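Local coordinates for acyl-CoA dehydrogenase (Mycobacterium thermoresistibile, PDB 3PFD), which probably oxidises saturated acyl-CoA thioesters to their 2,3-dehydroacyl-CoA products with a flavin cofactor, which is bound in its reduced form in this crystal, at residues C[109-114]-C[122-127]; C[57-62]-C[98-103]. All blocks are in the same frame, centred on the assembly; numbering follows the deposited sequence.

Interaction 1 of 2, residues C[109-114]-C[122-127]; sequences MGLILR and QVLPAV
L111 pushes one methyl into the surface of V123 and L124, and this joins two consecutive helices of the N-terminal all-helical domain of the acyl-CoA dehydrogenase fold. Helix 95-114 ends, the chain turns sharply, and helix 117-129 comes back obliquely antiparallel, the axes of segments 109-114 and 122-127 running at 128° to each other. At their closest the two segment axes are 10.9 Å apart, and side chains alone bridge the space. The bump is L111 CD2. It lands on V123 at the base of the branch, 3.6 Å from V123 CB, with V123 CG1 and CG2 on the rim of the hollow. L124 CD2 forms the next wall, 4.0 Å from L111 CD2. CB of L111 already points at the opposite segment, and with CG anti to the backbone N (chi1 175°) CD2 ends against V123. One residue on, the pattern repeats: the CG1 methylene of I112 lies against the fork between L124 CD1 and CD2. No hydrogen bond crosses between the two segments, so the interlock is purely apolar. Around it, L111 also touches L119 and K120, while I112 and L124 meet H68 and Y73 of neighbouring loops. The fork of L124 is almost symmetrical about I112 CG1, with CD2 at 3.9 Å and CD1 at 4.0 Å from that atom.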
loop_
_atom_site.group_PDB
_atom_site.type_symbol
_atom_site.label_atom_id
_atom_site.label_comp_id
_atom_site.label_asym_id
_atom_site.label_seq_id
_atom_site.Cartn_x
_atom_site.Cartn_y
_atom_site.Cartn_z
ATOM N N MET C 109 18.846 -3.892 -30.414
ATOM C CA MET C 109 18.457 -5.256 -30.055
ATOM C C MET C 109 17.656 -5.971 -31.163
ATOM O O MET C 109 17.904 -7.136 -31.436
ATOM C CB MET C 109 17.704 -5.272 -28.728
ATOM C CG MET C 109 17.848 -6.571 -27.942
ATOM S SD MET C 109 19.565 -7.144 -27.823
ATOM C CE MET C 109 19.221 -8.885 -27.550
ATOM N N GLY C 110 16.697 -5.265 -31.772
ATOM C CA GLY C 110 15.962 -5.752 -32.943
ATOM C C GLY C 110 16.907 -6.212 -34.045
ATOM O O GLY C 110 16.742 -7.298 -34.626
ATOM N N LEU C 111 17.924 -5.392 -34.290
ATOM C CA LEU C 111 18.909 -5.659 -35.330
ATOM C C LEU C 111 19.726 -6.888 -34.993
ATOM O O LEU C 111 19.953 -7.739 -35.855
ATOM C CB LEU C 111 19.828 -4.435 -35.544
ATOM C CG LEU C 111 21.002 -4.595 -36.522
ATOM C CD1 LEU C 111 20.547 -4.849 -37.956
ATOM C CD2 LEU C 111 21.890 -3.375 -36.464
ATOM N N ILE C 112 20.145 -6.987 -33.730
ATOM C CA ILE C 112 20.936 -8.119 -33.264
ATOM C C ILE C 112 20.126 -9.419 -33.367
ATOM O O ILE C 112 20.654 -10.448 -33.784
ATOM C CB ILE C 112 21.465 -7.904 -31.811
ATOM C CG1 ILE C 112 22.602 -6.872 -31.794
ATOM C CG2 ILE C 112 21.948 -9.216 -31.205
ATOM C CD1 ILE C 112 22.743 -6.097 -30.473
ATOM N N LEU C 113 18.848 -9.350 -33.006
ATOM C CA LEU C 113 17.978 -10.530 -32.976
ATOM C C LEU C 113 17.563 -11.046 -34.372
ATOM O O LEU C 113 17.463 -12.252 -34.579
ATOM C CB LEU C 113 16.729 -10.258 -32.118
ATOM C CG LEU C 113 16.870 -10.187 -30.583
ATOM C CD1 LEU C 113 15.621 -9.587 -29.911
ATOM C CD2 LEU C 113 17.197 -11.545 -29.975
ATOM N N ARG C 114 17.331 -10.131 -35.315
ATOM C CA ARG C 114 16.641 -10.478 -36.551
ATOM C C ARG C 114 17.326 -9.936 -37.810
ATOM O O ARG C 114 16.901 -10.256 -38.918
ATOM C CB ARG C 114 15.163 -10.023 -36.506
ATOM C CG ARG C 114 14.302 -10.563 -35.331
ATOM C CD ARG C 114 13.911 -12.068 -35.436
ATOM N NE ARG C 114 12.822 -12.386 -34.496
ATOM C CZ ARG C 114 12.971 -12.917 -33.278
ATOM N NH1 ARG C 114 14.167 -13.254 -32.805
ATOM N NH2 ARG C 114 11.905 -13.125 -32.524
ATOM N N GLN C 122 27.430 -3.240 -40.800
ATOM C CA GLN C 122 27.371 -1.796 -41.040
ATOM C C GLN C 122 27.170 -0.962 -39.769
ATOM O O GLN C 122 27.743 0.121 -39.635
ATOM C CB GLN C 122 26.224 -1.479 -41.988
ATOM C CG GLN C 122 26.634 -1.135 -43.390
ATOM C CD GLN C 122 25.490 -1.281 -44.363
ATOM O OE1 GLN C 122 24.937 -0.292 -44.833
ATOM N NE2 GLN C 122 25.115 -2.525 -44.658
ATOM N N VAL C 123 26.347 -1.483 -38.858
ATOM C CA VAL C 123 25.834 -0.714 -37.717
ATOM C C VAL C 123 26.567 -0.976 -36.413
ATOM O O VAL C 123 27.034 -0.054 -35.790
ATOM C CB VAL C 123 24.311 -0.969 -37.492
ATOM C CG1 VAL C 123 23.841 -0.296 -36.193
ATOM C CG2 VAL C 123 23.503 -0.489 -38.668
ATOM N N LEU C 124 26.670 -2.240 -36.022
ATOM C CA LEU C 124 27.153 -2.614 -34.692
ATOM C C LEU C 124 28.595 -2.254 -34.322
ATOM O O LEU C 124 28.849 -1.950 -33.158
ATOM C CB LEU C 124 26.879 -4.100 -34.416
ATOM C CG LEU C 124 25.415 -4.522 -34.583
ATOM C CD1 LEU C 124 25.303 -6.025 -34.594
ATOM C CD2 LEU C 124 24.534 -3.903 -33.498
ATOM N N PRO C 125 29.545 -2.304 -35.279
ATOM C CA PRO C 125 30.927 -1.947 -34.921
ATOM C C PRO C 125 31.090 -0.509 -34.386
ATOM O O PRO C 125 31.818 -0.293 -33.422
ATOM C CB PRO C 125 31.692 -2.145 -36.235
ATOM C CG PRO C 125 30.922 -3.196 -36.947
ATOM C CD PRO C 125 29.476 -2.905 -36.627
ATOM N N ALA C 126 30.412 0.453 -35.004
ATOM C CA ALA C 126 30.448 1.829 -34.524
ATOM C C ALA C 126 29.785 1.970 -33.140
ATOM O O ALA C 126 30.262 2.729 -32.302
ATOM C CB ALA C 126 29.804 2.768 -35.547
ATOM N N VAL C 127 28.700 1.229 -32.900
ATOM C CA VAL C 127 28.064 1.223 -31.573
ATOM C C VAL C 127 28.976 0.515 -30.571
ATOM O O VAL C 127 29.153 0.975 -29.459
ATOM C CB VAL C 127 26.658 0.559 -31.587
ATOM C CG1 VAL C 127 25.960 0.730 -30.229
ATOM C CG2 VAL C 127 25.802 1.150 -32.687
#

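Interaction 2 of 2, residues C[57-62]-C[98-103]; sequences AALNSS and SLIPAV
L59 faces I100 and P101 across a small, buried apolar contact, and one methyl does all the touching. L59 CD1 lies 4.0 Å from I100 CD1 and 4.1 Å from P101 CD, so it meets a methyl on one residue and a ring carbon on the next. The leucine crosses the proline at about a right angle. Its CG is anti to the carbonyl carbon (chi1 -68°), and from there CD1 is the branch that reaches helix 95-114. V90, L33 and F64 also touch L59, which adds helices 80-91 and 24-47 and a loop to the same apolar cluster.

The polar bonds stay off the interface. At the end of helix 53-61 both serine hydroxyls fold back onto the preceding turn, S61 OG donating to A57 O at 3.1 Å and S62 OG to A58 O at 2.9 Å. Each carbonyl is gripped by two donors, since the backbone N-H of the same serine arrives from the other face of its plane. Helix 95-114 is kinked within 98-103, where P101 has no N-H to give and the N of I100 makes no bond to the turn before. S98 OG is held by C95 O and Q262 NE2.

The side chain of I100 is about 12 Å from the bound dihydroflavine-adenine dinucleotide; the contact packs two helices of the N-terminal alpha domain of the acyl-CoA dehydrogenase fold.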
loop_
_atom_site.group_PDB
_atom_site.type_symbol
_atom_site.label_atom_id
_atom_site.label_comp_id
_atom_site.label_asym_id
_atom_site.label_seq_id
_atom_site.Cartn_x
_atom_site.Cartn_y
_atom_site.Cartn_z
ATOM N N ALA C 57 31.672 10.627 -22.827
ATOM C CA ALA C 57 33.113 10.503 -23.035
ATOM C C ALA C 57 33.740 9.413 -22.155
ATOM O O ALA C 57 34.521 8.596 -22.639
ATOM C CB ALA C 57 33.822 11.856 -22.832
ATOM N N ALA C 58 33.358 9.386 -20.880
ATOM C CA ALA C 58 33.895 8.418 -19.931
ATOM C C ALA C 58 33.424 6.998 -20.261
ATOM O O ALA C 58 34.214 6.052 -20.239
ATOM C CB ALA C 58 33.499 8.806 -18.519
ATOM N N LEU C 59 32.141 6.859 -20.585
ATOM C CA LEU C 59 31.587 5.553 -20.921
ATOM C C LEU C 59 32.207 5.019 -22.217
ATOM O O LEU C 59 32.639 3.874 -22.248
ATOM C CB LEU C 59 30.042 5.584 -20.962
ATOM C CG LEU C 59 29.303 5.799 -19.618
ATOM C CD1 LEU C 59 27.826 6.177 -19.819
ATOM C CD2 LEU C 59 29.395 4.590 -18.662
ATOM N N ASN C 60 32.277 5.866 -23.253
ATOM C CA ASN C 60 32.849 5.514 -24.556
ATOM C C ASN C 60 34.314 5.087 -24.451
ATOM O O ASN C 60 34.716 4.068 -25.033
ATOM C CB ASN C 60 32.752 6.699 -25.552
ATOM C CG ASN C 60 31.368 6.856 -26.179
ATOM O OD1 ASN C 60 30.535 5.944 -26.158
ATOM N ND2 ASN C 60 31.125 8.025 -26.752
ATOM N N SER C 61 35.113 5.865 -23.722
ATOM C CA SER C 61 36.550 5.605 -23.659
ATOM C C SER C 61 36.945 4.471 -22.700
ATOM O O SER C 61 37.981 3.848 -22.881
ATOM C CB SER C 61 37.344 6.891 -23.398
ATOM O OG SER C 61 37.233 7.315 -22.052
ATOM N N SER C 62 36.127 4.180 -21.694
ATOM C CA SER C 62 36.387 3.008 -20.873
ATOM C C SER C 62 35.644 1.763 -21.404
ATOM O O SER C 62 35.693 0.703 -20.784
ATOM C CB SER C 62 36.024 3.273 -19.426
ATOM O OG SER C 62 34.607 3.329 -19.306
ATOM N N SER C 98 22.472 7.001 -17.650
ATOM C CA SER C 98 22.174 5.567 -17.761
ATOM C C SER C 98 21.475 5.208 -19.080
ATOM O O SER C 98 21.568 4.077 -19.558
ATOM C CB SER C 98 21.351 5.044 -16.547
ATOM O OG SER C 98 19.976 5.415 -16.655
ATOM N N LEU C 99 20.805 6.190 -19.679
ATOM C CA LEU C 99 20.098 5.954 -20.935
ATOM C C LEU C 99 21.043 5.827 -22.144
ATOM O O LEU C 99 20.614 5.416 -23.227
ATOM C CB LEU C 99 19.034 7.041 -21.151
ATOM C CG LEU C 99 17.787 6.921 -20.253
ATOM C CD1 LEU C 99 16.981 8.219 -20.245
ATOM C CD2 LEU C 99 16.910 5.779 -20.733
ATOM N N ILE C 100 22.315 6.171 -21.970
ATOM C CA ILE C 100 23.316 5.937 -23.037
ATOM C C ILE C 100 23.473 4.423 -23.233
ATOM O O ILE C 100 23.150 3.895 -24.327
ATOM C CB ILE C 100 24.676 6.638 -22.717
ATOM C CG1 ILE C 100 24.498 8.164 -22.650
ATOM C CG2 ILE C 100 25.787 6.219 -23.713
ATOM C CD1 ILE C 100 25.615 8.857 -21.858
ATOM N N PRO C 101 23.912 3.694 -22.180
ATOM C CA PRO C 101 23.937 2.243 -22.414
ATOM C C PRO C 101 22.556 1.605 -22.572
ATOM O O PRO C 101 22.434 0.636 -23.315
ATOM C CB PRO C 101 24.659 1.692 -21.177
ATOM C CG PRO C 101 24.395 2.741 -20.078
ATOM C CD PRO C 101 24.473 4.054 -20.863
ATOM N N ALA C 102 21.525 2.131 -21.900
ATOM C CA ALA C 102 20.194 1.481 -21.930
ATOM C C ALA C 102 19.569 1.621 -23.307
ATOM O O ALA C 102 18.960 0.671 -23.816
ATOM C CB ALA C 102 19.252 2.054 -20.862
ATOM N N VAL C 103 19.711 2.811 -23.897
ATOM C CA VAL C 103 19.181 3.047 -25.265
ATOM C C VAL C 103 20.100 2.549 -26.368
ATOM O O VAL C 103 19.616 2.139 -27.444
ATOM C CB VAL C 103 18.600 4.482 -25.455
ATOM C CG1 VAL C 103 18.069 4.710 -26.890
ATOM C CG2 VAL C 103 17.467 4.675 -24.447
#

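Helix 95-114 takes part in both contacts: its earlier part meets helix 53-61 in interaction 2, and its last turns meet helix 117-129 in interaction 1. Their centres are 16 Å apart and they do not touch. Both are buried and apolar, and neither involves another subunit. They differ in depth and reach. Interaction 2 is nearer the centre of the chain, 12 Å against 17 Å, and joins segments 36 residues apart through a single leucine methyl. Interaction 1 joins sequence neighbours through two side chains from each helix and buries more surface, 161 against 112 Å². A proline kinks one helix of each contact.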